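Local atomic coordinates of hdh assembly factor Kustc1130 (Kuenenia stuttgartiensis, PDB entry 6HIF), a protein that probably assists assembly of hydrazine dehydrogenase, a multi-haem enzyme, and associates with it. Residues A37-I40 with G41-I44. Sequence-based numbering, arbitrary orientation.
Sequences AIAI and GTPI
Thr42 and Ala39 close a two-residue beta hairpin through one doubly used acceptor. The backbone N of Thr42 reaches Ala39 O at 3.3 Å from well above the carbonyl plane, while Thr42 OG1 approaches the same oxygen at 2.9 Å, tilted only 17° from that plane. A chi1 of 46° sets OG1 between the backbone N and the carbonyl carbon of Thr42, the rotation that lets hydroxyl and amide converge. In return Ala39 N donates an almost straight bond to Thr42 O (2.7 Å), completing the antiparallel hydrogen-bonded pair. The type I' turn between them places Ile40 and Gly41 at the corner, both with the positive phi it requires, less usual for a branched residue such as Ile40 than for glycine. Beyond the turn, Ile44 N bonds to Ala37 O at 2.9 Å, and the Ile44 side chain folds back over the first strand: CG1 lies against Ala39 CB (3.8 Å), and CD1 stops 4.2 Å from Ala37 CB. From the other face, shared with Pro43, Ile38 turns CG2 toward the Gly41 backbone. Another protein's chain packs on Ile38, Ile40, Thr42 and Pro43. Reciprocal amide bonds, a hydroxyl added to one carbonyl and an aliphatic cover are consistent with a well-defined hairpin register beside that interface.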
loop_
_atom_site.group_PDB
_atom_site.type_symbol
_atom_site.label_atom_id
_atom_site.label_comp_id
_atom_site.label_asym_id
_atom_site.label_seq_id
_atom_site.Cartn_x
_atom_site.Cartn_y
_atom_site.Cartn_z
ATOM N N ALA Y 37 -62.121 -11.921 51.239
ATOM C CA ALA Y 37 -63.118 -11.939 52.296
ATOM C C ALA Y 37 -63.767 -10.563 52.402
ATOM O O ALA Y 37 -63.101 -9.575 52.709
ATOM C CB ALA Y 37 -62.475 -12.351 53.599
ATOM N N ILE Y 38 -65.077 -10.520 52.142
ATOM C CA ILE Y 38 -65.820 -9.271 52.110
ATOM C C ILE Y 38 -66.889 -9.312 53.198
ATOM O O ILE Y 38 -67.429 -10.372 53.503
ATOM C CB ILE Y 38 -66.453 -9.034 50.722
ATOM C CG1 ILE Y 38 -65.610 -9.583 49.572
ATOM C CG2 ILE Y 38 -66.755 -7.564 50.510
ATOM C CD1 ILE Y 38 -66.352 -9.625 48.256
ATOM N N ALA Y 39 -67.187 -8.136 53.765
ATOM C CA ALA Y 39 -68.358 -7.932 54.605
ATOM C C ALA Y 39 -69.220 -6.822 54.002
ATOM O O ALA Y 39 -68.966 -5.642 54.240
ATOM C CB ALA Y 39 -67.924 -7.612 56.015
ATOM N N ILE Y 40 -70.240 -7.227 53.229
ATOM C CA ILE Y 40 -71.074 -6.362 52.398
ATOM C C ILE Y 40 -70.254 -5.229 51.780
ATOM O O ILE Y 40 -70.566 -4.054 51.969
ATOM C CB ILE Y 40 -72.344 -5.851 53.120
ATOM C CG1 ILE Y 40 -72.061 -5.334 54.535
ATOM C CG2 ILE Y 40 -73.441 -6.910 53.097
ATOM C CD1 ILE Y 40 -72.953 -4.195 54.974
ATOM N N GLY Y 41 -69.209 -5.601 51.031
ATOM C CA GLY Y 41 -68.469 -4.649 50.219
ATOM C C GLY Y 41 -67.069 -4.368 50.756
ATOM O O GLY Y 41 -66.124 -4.255 49.981
ATOM N N THR Y 42 -66.953 -4.247 52.084
ATOM C CA THR Y 42 -65.698 -3.846 52.703
ATOM C C THR Y 42 -64.845 -5.080 52.985
ATOM O O THR Y 42 -65.378 -6.122 53.363
ATOM C CB THR Y 42 -65.921 -2.964 53.941
ATOM O OG1 THR Y 42 -66.940 -3.560 54.740
ATOM C CG2 THR Y 42 -66.315 -1.544 53.594
ATOM N N PRO Y 43 -63.505 -5.007 52.791
ATOM C CA PRO Y 43 -62.616 -6.132 53.089
ATOM C C PRO Y 43 -62.526 -6.430 54.584
ATOM O O PRO Y 43 -62.484 -5.513 55.401
ATOM C CB PRO Y 43 -61.249 -5.667 52.563
ATOM C CG PRO Y 43 -61.327 -4.161 52.561
ATOM C CD PRO Y 43 -62.776 -3.845 52.256
ATOM N N ILE Y 44 -62.501 -7.726 54.926
ATOM C CA ILE Y 44 -62.365 -8.161 56.308
ATOM C C ILE Y 44 -60.880 -8.309 56.627
ATOM O O ILE Y 44 -60.176 -9.070 55.965
ATOM C CB ILE Y 44 -63.141 -9.468 56.571
ATOM C CG1 ILE Y 44 -64.592 -9.390 56.087
ATOM C CG2 ILE Y 44 -63.066 -9.842 58.042
ATOM C CD1 ILE Y 44 -65.339 -10.699 56.155
#